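Local coordinates for D-mandelate dehydrogenase (Rhodotorula graminis, PDB 2W2K), which probably catalyses the NAD(P)-dependent interconversion of D-mandelate and its 2-keto acid, benzoylformate, at residues A13-D18 with E311-F316. Numbering follows the deposited sequence.
Sequences ARHLDD and ETFHEF
His-15 and His-314 bring the two backbones closest, CA to CA 6.0 Å, where the loop leading into helix 17-26 passes the first turns of helix 310-330. Residues 311-316 are regular helix, with Phe-316 N bonded to Thr-312 O, whereas 13-16 are loop and Leu-16 takes the N-cap position. Side chains carry most of the contact, and a flat, partly polar histidine suits a site that is only partly covered. The CB of His-15 sits over one face of the His-314 imidazole, a CH-pi contact with CB 3.9 Å from the centroid of that ring. With CG of His-15 anti to its carbonyl carbon (chi1 -58°), the ring reaches across to the helix at Phe-313, where His-15 CE1 lies 3.5 Å from Phe-313 CB. The imidazole planes of His-15 and His-314 are inclined at 41°, and with Phe-313 these rings form an aromatic cluster. His-314 ND1 also makes a weak hydrogen bond to Ile-310 O, one turn back, which probably helps to fix the turn of the ring that His-15 CB covers. Leu-16, branched and apolar, straddles the same residue: CD1 lies 3.6 Å from His-314 O, while CD2 meets His-314 CD2 at 3.9 Å. An alanine in place of His-15 would keep the CB over His-314 but would probably open a gap beside Phe-313 CB and lose the imidazole from the cluster. Farther along helix 310-330, Glu-317 accepts hydrogen bonds from the backbone N atoms of Arg-14, His-15 and Leu-16, a carboxylate able to take all three. The contact thus ties the loop between strand 5-8 and helix 17-26, in the domain of the five-stranded parallel sheet, to the start of the long C-terminal helix, just after the NAD(+)-binding Gly-307.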
ATOM      1  N   ALA B  13     -10.922 -29.345  -8.207  1.00 11.43           N
ATOM      2  CA  ALA B  13     -10.218 -28.590  -7.147  1.00  9.75           C
ATOM      3  C   ALA B  13      -8.714 -28.403  -7.431  1.00 12.91           C
ATOM      4  O   ALA B  13      -8.096 -29.253  -8.064  1.00 12.81           O
ATOM      5  CB  ALA B  13     -10.446 -29.265  -5.746  1.00 12.21           C
ATOM      6  N   ARG B  14      -8.145 -27.280  -6.984  1.00 10.05           N
ATOM      7  CA  ARG B  14      -6.703 -26.993  -7.152  1.00 13.95           C
ATOM      8  C   ARG B  14      -5.909 -26.861  -5.838  1.00 13.95           C
ATOM      9  O   ARG B  14      -4.672 -26.864  -5.861  1.00 13.97           O
ATOM     10  CB  ARG B  14      -6.498 -25.699  -7.971  1.00 15.76           C
ATOM     11  CG  ARG B  14      -6.936 -25.763  -9.426  1.00 19.54           C
ATOM     12  CD  ARG B  14      -7.076 -24.344 -10.027  1.00 22.10           C
ATOM     13  NE  ARG B  14      -7.724 -24.360 -11.345  1.00 28.33           N
ATOM     14  CZ  ARG B  14      -8.535 -23.410 -11.804  1.00 33.50           C
ATOM     15  NH1 ARG B  14      -8.820 -22.342 -11.064  1.00 41.75           N
ATOM     16  NH2 ARG B  14      -9.078 -23.532 -13.004  1.00 39.79           N
ATOM     17  N   HIS B  15      -6.598 -26.714  -4.709  1.00  8.97           N
ATOM     18  CA  HIS B  15      -5.936 -26.333  -3.451  1.00  9.58           C
ATOM     19  C   HIS B  15      -6.123 -27.364  -2.336  1.00 13.48           C
ATOM     20  O   HIS B  15      -5.148 -27.745  -1.670  1.00 16.23           O
ATOM     21  CB  HIS B  15      -6.363 -24.912  -3.004  1.00  9.85           C
ATOM     22  CG  HIS B  15      -6.069 -23.856  -4.035  1.00 12.23           C
ATOM     23  ND1 HIS B  15      -7.029 -23.351  -4.889  1.00 14.04           N
ATOM     24  CD2 HIS B  15      -4.908 -23.253  -4.382  1.00 13.73           C
ATOM     25  CE1 HIS B  15      -6.475 -22.478  -5.712  1.00  8.51           C
ATOM     26  NE2 HIS B  15      -5.190 -22.389  -5.415  1.00 14.57           N
ATOM     27  N   LEU B  16      -7.360 -27.827  -2.145  1.00 10.89           N
ATOM     28  CA  LEU B  16      -7.707 -28.693  -1.015  1.00 11.45           C
ATOM     29  C   LEU B  16      -7.837 -30.155  -1.455  1.00 14.48           C
ATOM     30  O   LEU B  16      -8.946 -30.690  -1.545  1.00 10.59           O
ATOM     31  CB  LEU B  16      -9.008 -28.221  -0.352  1.00 12.10           C
ATOM     32  CG  LEU B  16      -8.995 -26.807   0.271  1.00 12.16           C
ATOM     33  CD1 LEU B  16     -10.289 -26.575   1.053  1.00 13.24           C
ATOM     34  CD2 LEU B  16      -7.787 -26.587   1.172  1.00 12.35           C
ATOM     35  N   ASP B  17      -6.702 -30.792  -1.716  1.00 12.93           N
ATOM     36  CA  ASP B  17      -6.698 -32.143  -2.315  1.00 15.68           C
ATOM     37  C   ASP B  17      -7.390 -33.208  -1.432  1.00 12.37           C
ATOM     38  O   ASP B  17      -8.195 -33.994  -1.945  1.00 11.52           O
ATOM     39  CB  ASP B  17      -5.264 -32.582  -2.675  1.00 14.94           C
ATOM     40  CG  ASP B  17      -4.589 -31.650  -3.699  1.00 27.88           C
ATOM     41  OD1 ASP B  17      -5.201 -31.310  -4.740  1.00 25.62           O
ATOM     42  OD2 ASP B  17      -3.428 -31.256  -3.462  1.00 35.76           O
ATOM     43  N   ASP B  18      -7.086 -33.228  -0.123  1.00 13.41           N
ATOM     44  CA  ASP B  18      -7.756 -34.155   0.845  1.00 12.73           C
ATOM     45  C   ASP B  18      -9.289 -33.986   0.951  1.00 10.20           C
ATOM     46  O   ASP B  18     -10.042 -34.974   0.913  1.00  9.12           O
ATOM     47  CB  ASP B  18      -7.152 -34.032   2.258  1.00 13.00           C
ATOM     48  CG  ASP B  18      -5.690 -34.520   2.343  1.00 20.90           C
ATOM     49  OD1 ASP B  18      -5.241 -35.322   1.503  1.00 21.48           O
ATOM     50  OD2 ASP B  18      -4.994 -34.099   3.291  1.00 31.57           O
ATOM     51  N   GLU B 311      -5.151 -17.654  -0.417  1.00  6.87           N
ATOM     52  CA  GLU B 311      -5.998 -17.862   0.791  1.00  7.29           C
ATOM     53  C   GLU B 311      -7.501 -17.677   0.532  1.00  6.29           C
ATOM     54  O   GLU B 311      -8.347 -18.388   1.122  1.00  7.61           O
ATOM     55  CB  GLU B 311      -5.538 -16.980   1.993  1.00  8.48           C
ATOM     56  CG  GLU B 311      -4.122 -17.338   2.556  1.00 10.11           C
ATOM     57  CD  GLU B 311      -2.937 -16.842   1.706  1.00 13.26           C
ATOM     58  OE1 GLU B 311      -3.098 -16.002   0.787  1.00  9.64           O
ATOM     59  OE2 GLU B 311      -1.807 -17.318   1.951  1.00 14.51           O
ATOM     60  N   THR B 312      -7.847 -16.725  -0.336  1.00  7.28           N
ATOM     61  CA  THR B 312      -9.253 -16.586  -0.799  1.00  7.01           C
ATOM     62  C   THR B 312      -9.722 -17.887  -1.475  1.00  7.63           C
ATOM     63  O   THR B 312     -10.816 -18.393  -1.188  1.00  5.86           O
ATOM     64  CB  THR B 312      -9.424 -15.398  -1.784  1.00  7.73           C
ATOM     65  OG1 THR B 312      -8.909 -14.188  -1.185  1.00  7.03           O
ATOM     66  CG2 THR B 312     -10.906 -15.203  -2.127  1.00  5.46           C
ATOM     67  N   PHE B 313      -8.883 -18.427  -2.360  1.00  8.10           N
ATOM     68  CA  PHE B 313      -9.252 -19.603  -3.171  1.00  7.82           C
ATOM     69  C   PHE B 313      -9.388 -20.862  -2.292  1.00  8.43           C
ATOM     70  O   PHE B 313     -10.283 -21.697  -2.531  1.00  7.62           O
ATOM     71  CB  PHE B 313      -8.224 -19.847  -4.311  1.00  7.45           C
ATOM     72  CG  PHE B 313      -7.987 -18.661  -5.226  1.00  8.18           C
ATOM     73  CD1 PHE B 313      -8.987 -17.720  -5.485  1.00  8.70           C
ATOM     74  CD2 PHE B 313      -6.750 -18.510  -5.873  1.00 10.34           C
ATOM     75  CE1 PHE B 313      -8.744 -16.628  -6.350  1.00 15.87           C
ATOM     76  CE2 PHE B 313      -6.504 -17.421  -6.737  1.00 10.02           C
ATOM     77  CZ  PHE B 313      -7.503 -16.491  -6.976  1.00 12.79           C
ATOM     78  N   HIS B 314      -8.517 -21.007  -1.282  1.00  8.22           N
ATOM     79  CA  HIS B 314      -8.656 -22.091  -0.269  1.00  8.46           C
ATOM     80  C   HIS B 314     -10.053 -22.031   0.383  1.00  8.69           C
ATOM     81  O   HIS B 314     -10.744 -23.062   0.540  1.00  8.40           O
ATOM     82  CB  HIS B 314      -7.588 -21.957   0.835  1.00  9.12           C
ATOM     83  CG  HIS B 314      -6.261 -22.587   0.510  1.00 16.56           C
ATOM     84  ND1 HIS B 314      -5.569 -22.339  -0.659  1.00 21.11           N
ATOM     85  CD2 HIS B 314      -5.496 -23.455   1.218  1.00 20.43           C
ATOM     86  CE1 HIS B 314      -4.441 -23.035  -0.660  1.00 14.57           C
ATOM     87  NE2 HIS B 314      -4.370 -23.713   0.470  1.00 25.42           N
ATOM     88  N   GLU B 315     -10.471 -20.824   0.778  1.00  7.78           N
ATOM     89  CA  GLU B 315     -11.778 -20.664   1.417  1.00  9.63           C
ATOM     90  C   GLU B 315     -12.981 -20.864   0.451  1.00  7.34           C
ATOM     91  O   GLU B 315     -14.023 -21.405   0.881  1.00  6.63           O
ATOM     92  CB  GLU B 315     -11.838 -19.367   2.257  1.00 10.49           C
ATOM     93  CG  GLU B 315     -13.094 -19.205   3.127  1.00 13.51           C
ATOM     94  CD  GLU B 315     -13.115 -20.047   4.433  1.00 14.93           C
ATOM     95  OE1 GLU B 315     -12.215 -20.902   4.681  1.00 14.97           O
ATOM     96  OE2 GLU B 315     -14.082 -19.834   5.208  1.00 14.38           O
ATOM     97  N   PHE B 316     -12.851 -20.460  -0.826  1.00  4.66           N
ATOM     98  CA  PHE B 316     -13.875 -20.789  -1.867  1.00  5.26           C
ATOM     99  C   PHE B 316     -14.089 -22.325  -1.951  1.00  9.28           C
ATOM    100  O   PHE B 316     -15.231 -22.808  -1.945  1.00  8.25           O
ATOM    101  CB  PHE B 316     -13.512 -20.270  -3.300  1.00  5.44           C
ATOM    102  CG  PHE B 316     -13.614 -18.769  -3.497  1.00  6.03           C
ATOM    103  CD1 PHE B 316     -14.323 -17.938  -2.609  1.00  8.44           C
ATOM    104  CD2 PHE B 316     -13.003 -18.183  -4.609  1.00  8.56           C
ATOM    105  CE1 PHE B 316     -14.385 -16.516  -2.835  1.00  7.41           C
ATOM    106  CE2 PHE B 316     -13.067 -16.794  -4.843  1.00  9.44           C
ATOM    107  CZ  PHE B 316     -13.774 -15.965  -3.948  1.00 11.55           C
TER